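Long-range contacts in diaminopimelate decarboxylase (Methanocaldococcus jannaschii, PDB 1TWI), which uses pyridoxal 5'-phosphate to decarboxylate meso-diaminopimelate specifically to L-lysine, the last step of lysine biosynthesis by the diaminopimelate pathway: residues E61-A67 against N286-G292; G84-V90 against K107-N111; G300-V306 against G376-F382. All blocks are in the same frame, centred on the assembly; numbering follows the deposited sequence.

Interaction 1 of 3, residues E61-A67 against N286-G292. With PLP (pyridoxal-5'-phosphate), chain E.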
loop_
_atom_site.group_PDB
_atom_site.type_symbol
_atom_site.label_atom_id
_atom_site.label_comp_id
_atom_site.label_asym_id
_atom_site.label_seq_id
_atom_site.Cartn_x
_atom_site.Cartn_y
_atom_site.Cartn_z
ATOM N N GLU A 61 -2.628 35.254 14.279
ATOM C CA GLU A 61 -2.886 34.653 12.973
ATOM C C GLU A 61 -3.556 33.269 13.060
ATOM O O GLU A 61 -3.436 32.571 14.066
ATOM C CB GLU A 61 -1.552 34.554 12.222
ATOM C CG GLU A 61 -1.690 34.510 10.698
ATOM C CD GLU A 61 -0.312 34.496 9.988
ATOM O OE1 GLU A 61 0.727 34.802 10.685
ATOM O OE2 GLU A 61 -0.292 34.176 8.750
ATOM N N PHE A 62 -4.292 32.906 12.013
ATOM C CA PHE A 62 -4.917 31.580 11.883
ATOM C C PHE A 62 -4.294 30.990 10.605
ATOM O O PHE A 62 -4.378 31.609 9.524
ATOM C CB PHE A 62 -6.454 31.630 11.711
ATOM C CG PHE A 62 -7.044 30.278 11.363
ATOM C CD1 PHE A 62 -7.013 29.238 12.278
ATOM C CD2 PHE A 62 -7.542 30.024 10.082
ATOM C CE1 PHE A 62 -7.474 27.944 11.913
ATOM C CE2 PHE A 62 -8.004 28.734 9.705
ATOM C CZ PHE A 62 -7.966 27.712 10.619
ATOM N N ILE A 63 -3.694 29.804 10.713
ATOM C CA ILE A 63 -3.012 29.202 9.552
ATOM C C ILE A 63 -3.496 27.805 9.273
ATOM O O ILE A 63 -3.503 26.979 10.172
ATOM C CB ILE A 63 -1.468 29.060 9.798
ATOM C CG1 ILE A 63 -0.870 30.442 10.023
ATOM C CG2 ILE A 63 -0.747 28.364 8.567
ATOM C CD1 ILE A 63 0.599 30.355 10.496
ATOM N N VAL A 64 -3.874 27.534 8.033
ATOM C CA VAL A 64 -4.261 26.175 7.666
ATOM C C VAL A 64 -2.981 25.528 7.093
ATOM O O VAL A 64 -2.460 25.949 6.045
ATOM C CB VAL A 64 -5.343 26.189 6.570
ATOM C CG1 VAL A 64 -5.727 24.757 6.186
ATOM C CG2 VAL A 64 -6.567 26.975 7.071
ATOM N N ALA A 65 -2.432 24.547 7.787
ATOM C CA ALA A 65 -1.249 23.873 7.246
ATOM C C ALA A 65 -1.741 22.549 6.660
ATOM O O ALA A 65 -1.844 21.509 7.369
ATOM C CB ALA A 65 -0.196 23.634 8.355
ATOM N N TYR A 66 -2.046 22.583 5.363
ATOM C CA TYR A 66 -2.573 21.387 4.692
ATOM C C TYR A 66 -1.661 20.179 4.852
ATOM O O TYR A 66 -0.479 20.266 4.611
ATOM C CB TYR A 66 -2.868 21.721 3.209
ATOM C CG TYR A 66 -3.120 20.521 2.365
ATOM C CD1 TYR A 66 -4.205 19.673 2.612
ATOM C CD2 TYR A 66 -2.250 20.207 1.312
ATOM C CE1 TYR A 66 -4.427 18.535 1.837
ATOM C CE2 TYR A 66 -2.458 19.068 0.529
ATOM C CZ TYR A 66 -3.538 18.235 0.796
ATOM O OH TYR A 66 -3.680 17.082 0.062
ATOM N N ALA A 67 -2.207 19.052 5.287
ATOM C CA ALA A 67 -1.356 17.893 5.478
ATOM C C ALA A 67 -1.053 17.211 4.126
ATOM O O ALA A 67 -1.927 16.494 3.553
ATOM C CB ALA A 67 -2.023 16.908 6.399
ATOM N N ASN A 286 -1.115 32.295 18.063
ATOM C CA ASN A 286 -1.559 32.092 16.681
ATOM C C ASN A 286 -2.119 30.681 16.716
ATOM O O ASN A 286 -1.659 29.860 17.495
ATOM C CB ASN A 286 -0.386 32.145 15.720
ATOM C CG ASN A 286 0.315 33.453 15.789
ATOM O OD1 ASN A 286 -0.305 34.506 15.548
ATOM N ND2 ASN A 286 1.598 33.425 16.144
ATOM N N LEU A 287 -3.115 30.391 15.879
ATOM C CA LEU A 287 -3.720 29.083 15.881
ATOM C C LEU A 287 -3.437 28.387 14.548
ATOM O O LEU A 287 -3.605 29.001 13.489
ATOM C CB LEU A 287 -5.274 29.220 16.068
ATOM C CG LEU A 287 -6.124 27.944 15.869
ATOM C CD1 LEU A 287 -5.687 26.860 16.847
ATOM C CD2 LEU A 287 -7.662 28.226 16.069
ATOM N N ILE A 288 -2.977 27.134 14.582
ATOM C CA ILE A 288 -2.706 26.411 13.331
ATOM C C ILE A 288 -3.463 25.094 13.358
ATOM O O ILE A 288 -3.518 24.440 14.428
ATOM C CB ILE A 288 -1.193 26.034 13.220
ATOM C CG1 ILE A 288 -0.345 27.314 13.276
ATOM C CG2 ILE A 288 -0.920 25.263 11.930
ATOM C CD1 ILE A 288 1.212 27.068 13.488
ATOM N N LEU A 289 -4.058 24.704 12.224
ATOM C CA LEU A 289 -4.713 23.396 12.121
ATOM C C LEU A 289 -4.030 22.705 10.943
ATOM O O LEU A 289 -3.487 23.377 10.063
ATOM C CB LEU A 289 -6.234 23.507 11.825
ATOM C CG LEU A 289 -7.061 24.274 12.875
ATOM C CD1 LEU A 289 -8.598 24.120 12.576
ATOM C CD2 LEU A 289 -6.741 23.711 14.244
ATOM N N GLU A 290 -4.092 21.376 10.915
ATOM C CA GLU A 290 -3.423 20.596 9.859
ATOM C C GLU A 290 -4.376 19.680 9.161
ATOM O O GLU A 290 -4.124 18.499 9.054
ATOM C CB GLU A 290 -2.273 19.760 10.454
ATOM C CG GLU A 290 -1.145 20.607 11.163
ATOM C CD GLU A 290 -0.102 19.713 11.905
ATOM O OE1 GLU A 290 -0.424 18.567 12.315
ATOM O OE2 GLU A 290 1.025 20.188 12.106
ATOM N N PRO A 291 -5.506 20.212 8.648
ATOM C CA PRO A 291 -6.417 19.296 7.981
ATOM C C PRO A 291 -5.788 18.679 6.721
ATOM O O PRO A 291 -5.029 19.365 5.997
ATOM C CB PRO A 291 -7.632 20.178 7.643
ATOM C CG PRO A 291 -7.001 21.541 7.353
ATOM C CD PRO A 291 -5.885 21.633 8.438
ATOM N N GLY A 292 -6.105 17.400 6.481
ATOM C CA GLY A 292 -5.647 16.698 5.285
ATOM C C GLY A 292 -6.918 16.250 4.538
ATOM O O GLY A 292 -7.389 16.886 3.589
HETATM N N1 PLP E . -1.208 16.266 11.242
HETATM C C2 PLP E . -0.493 15.117 11.528
HETATM C C2A PLP E . 0.675 15.264 12.534
HETATM C C3 PLP E . -0.862 13.946 10.872
HETATM O O3 PLP E . -0.137 12.838 11.175
HETATM C C4 PLP E . -1.913 13.862 9.997
HETATM C C4A PLP E . -2.242 12.490 9.318
HETATM O O4A PLP E . -1.406 11.647 9.402
HETATM C C5 PLP E . -2.653 15.030 9.701
HETATM C C6 PLP E . -2.276 16.194 10.352
HETATM C C5A PLP E . -3.849 15.135 8.766
HETATM O O4P PLP E . -4.933 14.255 9.165
HETATM P P PLP E . -6.334 14.281 8.425
HETATM O O1P PLP E . -7.107 13.237 9.120
HETATM O O2P PLP E . -6.040 13.914 6.998
HETATM O O3P PLP E . -6.912 15.615 8.580
#
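Two groups of the facing strand grip the carbonyl oxygen of Pro291: Ala67 N is hydrogen-bonded to Pro291 O at 2.9 Å, and CA-H of Tyr66 makes a weaker contact with the same oxygen. The amide of Ala67 arrives from above the carbonyl plane, 41° out of it. The parallel ladder before it runs through ordinary backbone bonds, Leu287 N to Glu61 O, Ile63 N to Leu287 O, Leu289 N to Ile63 O and Ala65 N to Leu289 O. A side chain opens that ladder. Asn286 OD1 accepts Glu61 N at 2.8 Å through an in-plane lone pair, while its ND2 is held by Asp244.

On one face Phe62, its CG anti to the backbone N (chi1 171°), lies alongside Leu287, which meets the ring edge; further along that edge, Phe62 CE1 reaches Leu289 CG at 3.8 Å. The Val64 side chain then crosses that of Pro291 at about a right angle, Val64 CG1 lying 3.7 Å from Pro291 CG. On the other face Ala65 CB rests 4.0 Å from Ile288 CG2.

Beyond the ladder the chain turns to the cofactor. Glu290 OE1 stands 2.7 Å from N1 of the pyridoxal phosphate, its carboxylate positioned by His208 and Asn246 among others, and Gly292 N, at the N-cap of helix 293-296, donates to phosphate O3P at 2.9 Å.

The pair joins the first and last strands of the TIM barrel: strand 86-89 flanks 62-67, strand 244-246 flanks 286-289, and helices 37-58 and 264-276 cover the face of Phe62, Leu287 and Leu289.

Interaction 2 of 3, residues G84-V90 against K107-N111; sequences GCGADVV and KIVFN. With PLP (pyridoxal-5'-phosphate), chain E.
Asn111 reaches from the end of its strand across to Val90 and Asp88, and its side chain can be followed atom by atom. CB sits between Asp88 OD1 and the valine, 3.9 Å from Val90 CG1. With CG turned beside the backbone N (chi1 -79°), the amide swings toward the cofactor, and Asn111 CG comes within 3.8 Å of the methyl carbon C2A of pyridoxal phosphate. At the tip, OD1 accepts a hydrogen bond from Asn132, and ND2 donates to Asp88 OD1, the two atoms 2.7 Å apart. That last bond is asymmetric: the aspartate oxygen lies close to the amide plane but is met from above its own carboxylate, the two flat groups standing 88° apart. Because ND2 also serves Glu290, one amide ties together two acidic groups near the pyridine nitrogen. The other carboxylate oxygen, Asp88 OD2, forms a salt bridge with Lys69, the lysine that carries the cofactor as an aldimine but is not attached here.

Behind this polar cluster the strands run parallel, with backbone bonds from Ala87 to Lys107, Val109 to Ala87, Val89 to Val109 and Asn111 to Val89. On the face turned to helix 92-100, Val89 CG2 touches both Ile108 CG2 and Phe110 CG at 4.0 Å. At the far end the extended Lys107 chain passes Gly86, and its NZ donates to Gly84 O at 2.8 Å, just where a Schellman motif closes helix 74-82.

Cys358 of the second subunit, the predicted proton donor, packs on Asn111. Strand 86-89, helix 92-100 and strand 108-110 form a beta-alpha-beta crossover of the TIM barrel, whose carboxy-terminal strand ends characteristically line the active site.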
loop_
_atom_site.group_PDB
_atom_site.type_symbol
_atom_site.label_atom_id
_atom_site.label_comp_id
_atom_site.label_asym_id
_atom_site.label_seq_id
_atom_site.Cartn_x
_atom_site.Cartn_y
_atom_site.Cartn_z
ATOM N N GLY A 84 -3.648 30.612 -0.518
ATOM C CA GLY A 84 -3.138 31.197 0.723
ATOM C C GLY A 84 -2.903 30.165 1.828
ATOM O O GLY A 84 -2.574 30.474 2.989
ATOM N N CYS A 85 -3.069 28.906 1.457
ATOM C CA CYS A 85 -2.919 27.816 2.409
ATOM C C CYS A 85 -1.451 27.508 2.770
ATOM O O CYS A 85 -0.545 27.741 1.948
ATOM C CB CYS A 85 -3.577 26.578 1.780
ATOM S SG CYS A 85 -3.940 25.243 2.940
ATOM N N GLY A 86 -1.218 27.033 4.001
ATOM C CA GLY A 86 0.131 26.627 4.424
ATOM C C GLY A 86 0.318 25.133 4.167
ATOM O O GLY A 86 -0.485 24.523 3.448
ATOM N N ALA A 87 1.351 24.530 4.773
ATOM C CA ALA A 87 1.632 23.106 4.576
ATOM C C ALA A 87 2.172 22.421 5.807
ATOM O O ALA A 87 3.050 22.952 6.473
ATOM C CB ALA A 87 2.667 22.923 3.450
ATOM N N ASP A 88 1.629 21.249 6.092
ATOM C CA ASP A 88 2.129 20.360 7.161
ATOM C C ASP A 88 2.920 19.275 6.342
ATOM O O ASP A 88 2.310 18.476 5.666
ATOM C CB ASP A 88 0.946 19.727 7.912
ATOM C CG ASP A 88 1.287 18.350 8.462
ATOM O OD1 ASP A 88 2.518 18.054 8.714
ATOM O OD2 ASP A 88 0.361 17.524 8.606
ATOM N N VAL A 89 4.256 19.267 6.391
ATOM C CA VAL A 89 5.038 18.288 5.635
ATOM C C VAL A 89 5.654 17.295 6.604
ATOM O O VAL A 89 5.971 17.659 7.742
ATOM C CB VAL A 89 6.153 18.999 4.794
ATOM C CG1 VAL A 89 5.453 19.988 3.764
ATOM C CG2 VAL A 89 7.143 19.783 5.765
ATOM N N VAL A 90 5.827 16.039 6.186
ATOM C CA VAL A 90 6.358 15.022 7.115
ATOM C C VAL A 90 7.632 14.358 6.609
ATOM O O VAL A 90 8.120 13.385 7.179
ATOM C CB VAL A 90 5.283 13.934 7.418
ATOM C CG1 VAL A 90 4.132 14.529 8.164
ATOM C CG2 VAL A 90 4.791 13.295 6.167
ATOM N N LYS A 107 4.618 29.536 6.605
ATOM C CA LYS A 107 3.372 28.771 6.726
ATOM C C LYS A 107 3.691 27.280 6.573
ATOM O O LYS A 107 2.828 26.495 6.233
ATOM C CB LYS A 107 2.347 29.167 5.646
ATOM C CG LYS A 107 1.826 30.602 5.806
ATOM C CD LYS A 107 0.794 30.946 4.681
ATOM C CE LYS A 107 0.062 32.301 4.948
ATOM N NZ LYS A 107 -0.931 32.591 3.856
ATOM N N ILE A 108 4.942 26.909 6.794
ATOM C CA ILE A 108 5.310 25.495 6.689
ATOM C C ILE A 108 5.728 24.941 8.053
ATOM O O ILE A 108 6.617 25.528 8.697
ATOM C CB ILE A 108 6.480 25.307 5.675
ATOM C CG1 ILE A 108 5.996 25.684 4.253
ATOM C CG2 ILE A 108 6.907 23.807 5.614
ATOM C CD1 ILE A 108 7.128 25.634 3.157
ATOM N N VAL A 109 5.094 23.836 8.486
ATOM C CA VAL A 109 5.512 23.178 9.742
ATOM C C VAL A 109 5.924 21.765 9.331
ATOM O O VAL A 109 5.356 21.162 8.410
ATOM C CB VAL A 109 4.388 23.119 10.858
ATOM C CG1 VAL A 109 4.139 24.602 11.398
ATOM C CG2 VAL A 109 3.084 22.532 10.306
ATOM N N PHE A 110 6.935 21.259 10.014
ATOM C CA PHE A 110 7.513 19.935 9.690
ATOM C C PHE A 110 7.265 18.933 10.837
ATOM O O PHE A 110 7.766 19.113 11.944
ATOM C CB PHE A 110 9.041 20.145 9.464
ATOM C CG PHE A 110 9.733 19.019 8.711
ATOM C CD1 PHE A 110 9.218 17.724 8.719
ATOM C CD2 PHE A 110 10.947 19.267 8.052
ATOM C CE1 PHE A 110 9.897 16.650 8.094
ATOM C CE2 PHE A 110 11.639 18.232 7.416
ATOM C CZ PHE A 110 11.114 16.896 7.437
ATOM N N ASN A 111 6.436 17.927 10.590
ATOM C CA ASN A 111 6.129 16.860 11.568
ATOM C C ASN A 111 6.915 15.619 11.215
ATOM O O ASN A 111 7.368 15.472 10.077
ATOM C CB ASN A 111 4.631 16.461 11.473
ATOM C CG ASN A 111 3.748 17.430 12.176
ATOM O OD1 ASN A 111 3.907 17.618 13.361
ATOM N ND2 ASN A 111 2.809 18.075 11.444
HETATM N N1 PLP E . -1.208 16.266 11.242
HETATM C C2 PLP E . -0.493 15.117 11.528
HETATM C C2A PLP E . 0.675 15.264 12.534
HETATM C C3 PLP E . -0.862 13.946 10.872
HETATM O O3 PLP E . -0.137 12.838 11.175
HETATM C C4 PLP E . -1.913 13.862 9.997
HETATM C C4A PLP E . -2.242 12.490 9.318
HETATM O O4A PLP E . -1.406 11.647 9.402
HETATM C C5 PLP E . -2.653 15.030 9.701
HETATM C C6 PLP E . -2.276 16.194 10.352
HETATM C C5A PLP E . -3.849 15.135 8.766
HETATM O O4P PLP E . -4.933 14.255 9.165
HETATM P P PLP E . -6.334 14.281 8.425
HETATM O O1P PLP E . -7.107 13.237 9.120
HETATM O O2P PLP E . -6.040 13.914 6.998
HETATM O O3P PLP E . -6.912 15.615 8.580
#

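Interaction 3 of 3, residues G300-V306 against G376-F382; sequences GYLLGKV and GDVLAIF
First torsions of -60° in Tyr301 and -78° in Phe382 set each CG beside its own backbone N and bring the two rings together from facing strands. The result is a T-shaped stack in which the edge of Tyr301 addresses the face of Phe382. Its planes are 79° apart and its centroids 5.0 Å, with Tyr301 CE2 lying 3.7 Å above the Phe382 ring plane, over its centre. Phe14, of strand 13-16, packs on both side chains.

Along the same face Leu303 divides its contacts between two neighbours: Leu303 CB meets Val378 CG1 at 3.7 Å, while Leu303 CD2 comes equally close to Ala380 CB. The opposite face carries Leu302 and Ile381 side by side, pointing the same way, with 4.1 Å between Leu302 CD2 and Ile381 CD1. Farther on, Val306 CG2 sits against Leu379 CG at 3.9 Å, and strand 316-320 packs on both of these residues.

The backbones run antiparallel. Leu302 with Ile381 and Gly304 with Leu379 are hydrogen-bonded pairs, each closed by two bonds; at the end Val306 N donates to Asp377 O, and Val306 O takes Gly376 N at 2.8 Å. The Asp377 carboxylate turns away from this partner to a salt bridge with Lys345.

Such pairing belongs to the beta-rich part that accompanies the barrel in these decarboxylases. Its chemistry is that of a structural core: the peptide groups of the hydrogen-bonded pairs satisfy one another across the seam, apolar side chains meet on both faces, with the aromatic pair on the Leu303 face, and charge is kept to the margin at Lys305 and Asp377.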
loop_
_atom_site.group_PDB
_atom_site.type_symbol
_atom_site.label_atom_id
_atom_site.label_comp_id
_atom_site.label_asym_id
_atom_site.label_seq_id
_atom_site.Cartn_x
_atom_site.Cartn_y
_atom_site.Cartn_z
ATOM N N GLY A 300 -12.236 14.322 -4.739
ATOM C CA GLY A 300 -11.748 13.249 -5.632
ATOM C C GLY A 300 -12.691 12.115 -5.955
ATOM O O GLY A 300 -13.395 11.612 -5.065
ATOM N N TYR A 301 -12.738 11.722 -7.231
ATOM C CA TYR A 301 -13.605 10.621 -7.656
ATOM C C TYR A 301 -12.727 9.713 -8.479
ATOM O O TYR A 301 -11.889 10.207 -9.205
ATOM C CB TYR A 301 -14.750 11.142 -8.543
ATOM C CG TYR A 301 -15.603 12.149 -7.765
ATOM C CD1 TYR A 301 -15.170 13.463 -7.624
ATOM C CD2 TYR A 301 -16.791 11.744 -7.081
ATOM C CE1 TYR A 301 -15.845 14.367 -6.830
ATOM C CE2 TYR A 301 -17.513 12.667 -6.273
ATOM C CZ TYR A 301 -17.016 13.971 -6.157
ATOM O OH TYR A 301 -17.610 14.906 -5.333
ATOM N N LEU A 302 -12.914 8.396 -8.351
ATOM C CA LEU A 302 -12.143 7.453 -9.152
ATOM C C LEU A 302 -13.096 6.707 -10.109
ATOM O O LEU A 302 -14.033 6.018 -9.652
ATOM C CB LEU A 302 -11.419 6.443 -8.249
ATOM C CG LEU A 302 -10.612 5.324 -8.947
ATOM C CD1 LEU A 302 -9.527 5.909 -9.878
ATOM C CD2 LEU A 302 -10.010 4.454 -7.876
ATOM N N LEU A 303 -12.846 6.849 -11.420
ATOM C CA LEU A 303 -13.680 6.201 -12.432
ATOM C C LEU A 303 -13.016 4.919 -12.890
ATOM O O LEU A 303 -11.809 4.885 -13.151
ATOM C CB LEU A 303 -13.863 7.138 -13.657
ATOM C CG LEU A 303 -14.270 8.576 -13.292
ATOM C CD1 LEU A 303 -14.445 9.456 -14.565
ATOM C CD2 LEU A 303 -15.554 8.534 -12.483
ATOM N N GLY A 304 -13.802 3.859 -12.946
ATOM C CA GLY A 304 -13.299 2.565 -13.361
ATOM C C GLY A 304 -14.309 1.948 -14.323
ATOM O O GLY A 304 -15.509 1.940 -14.051
ATOM N N LYS A 305 -13.830 1.470 -15.457
ATOM C CA LYS A 305 -14.708 0.872 -16.400
ATOM C C LYS A 305 -14.936 -0.605 -16.083
ATOM O O LYS A 305 -14.016 -1.350 -15.628
ATOM C CB LYS A 305 -14.155 1.057 -17.821
ATOM C CG LYS A 305 -14.970 0.312 -18.915
ATOM C CD LYS A 305 -14.663 0.845 -20.368
ATOM C CE LYS A 305 -13.256 0.518 -20.824
ATOM N NZ LYS A 305 -13.102 0.931 -22.270
ATOM N N VAL A 306 -16.168 -1.038 -16.332
ATOM C CA VAL A 306 -16.553 -2.432 -16.124
ATOM C C VAL A 306 -16.132 -3.311 -17.282
ATOM O O VAL A 306 -16.591 -3.094 -18.418
ATOM C CB VAL A 306 -18.084 -2.531 -15.961
ATOM C CG1 VAL A 306 -18.488 -4.005 -15.826
ATOM C CG2 VAL A 306 -18.497 -1.734 -14.674
ATOM N N GLY A 376 -18.716 -2.047 -19.962
ATOM C CA GLY A 376 -18.546 -0.794 -20.686
ATOM C C GLY A 376 -19.041 0.395 -19.878
ATOM O O GLY A 376 -18.723 1.557 -20.170
ATOM N N ASP A 377 -19.854 0.128 -18.853
ATOM C CA ASP A 377 -20.308 1.238 -18.021
ATOM C C ASP A 377 -19.079 1.692 -17.225
ATOM O O ASP A 377 -18.101 0.958 -17.094
ATOM C CB ASP A 377 -21.378 0.757 -17.019
ATOM C CG ASP A 377 -22.768 0.649 -17.648
ATOM O OD1 ASP A 377 -22.930 1.164 -18.784
ATOM O OD2 ASP A 377 -23.683 0.083 -16.983
ATOM N N VAL A 378 -19.168 2.900 -16.700
ATOM C CA VAL A 378 -18.103 3.501 -15.896
ATOM C C VAL A 378 -18.687 3.686 -14.491
ATOM O O VAL A 378 -19.785 4.259 -14.358
ATOM C CB VAL A 378 -17.732 4.875 -16.474
ATOM C CG1 VAL A 378 -16.651 5.567 -15.570
ATOM C CG2 VAL A 378 -17.174 4.700 -17.964
ATOM N N LEU A 379 -18.001 3.168 -13.467
ATOM C CA LEU A 379 -18.471 3.362 -12.117
ATOM C C LEU A 379 -17.618 4.485 -11.502
ATOM O O LEU A 379 -16.442 4.632 -11.872
ATOM C CB LEU A 379 -18.279 2.103 -11.254
ATOM C CG LEU A 379 -18.854 0.780 -11.753
ATOM C CD1 LEU A 379 -18.711 -0.242 -10.627
ATOM C CD2 LEU A 379 -20.373 0.959 -12.091
ATOM N N ALA A 380 -18.203 5.280 -10.596
ATOM C CA ALA A 380 -17.458 6.315 -9.896
ATOM C C ALA A 380 -17.395 5.938 -8.396
ATOM O O ALA A 380 -18.444 5.655 -7.731
ATOM C CB ALA A 380 -18.151 7.682 -10.063
ATOM N N ILE A 381 -16.184 5.953 -7.851
ATOM C CA ILE A 381 -15.995 5.653 -6.435
ATOM C C ILE A 381 -15.735 7.017 -5.841
ATOM O O ILE A 381 -14.756 7.713 -6.186
ATOM C CB ILE A 381 -14.762 4.725 -6.249
ATOM C CG1 ILE A 381 -15.017 3.390 -6.989
ATOM C CG2 ILE A 381 -14.517 4.439 -4.719
ATOM C CD1 ILE A 381 -13.623 2.612 -7.333
ATOM N N PHE A 382 -16.605 7.410 -4.918
ATOM C CA PHE A 382 -16.514 8.726 -4.287
ATOM C C PHE A 382 -15.478 8.907 -3.191
ATOM O O PHE A 382 -15.077 7.963 -2.537
ATOM C CB PHE A 382 -17.838 9.095 -3.605
ATOM C CG PHE A 382 -18.921 9.580 -4.549
ATOM C CD1 PHE A 382 -19.076 8.998 -5.817
ATOM C CD2 PHE A 382 -19.817 10.554 -4.136
ATOM C CE1 PHE A 382 -20.137 9.388 -6.649
ATOM C CE2 PHE A 382 -20.902 10.971 -4.955
ATOM C CZ PHE A 382 -21.051 10.378 -6.208
#

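In the fold
Interactions 1 and 2 belong to one sheet and lie 8 Å apart, centre to centre. Strands 62-67 and 86-89 are neighbours, so the barrel is continuous from 286-292 through to 107-111; Tyr66 O lies 2.8 Å from Asp88 N, a probable hydrogen bond. Interaction 2 is nested in the chain loop that interaction 1 closes. Both touch one pyridoxal phosphate, interaction 1 at the phosphate and the pyridine nitrogen, interaction 2 at the pyridine end through Asp88 and Asn111. Interaction 3 follows later in the chain, in the mixed sheet, on the opposite side of the chain's centre, about 32 Å from either (centre to centre); even Gly300 lies about 14 Å from a bound pyridoxal phosphate, so this contact does not touch the cofactor.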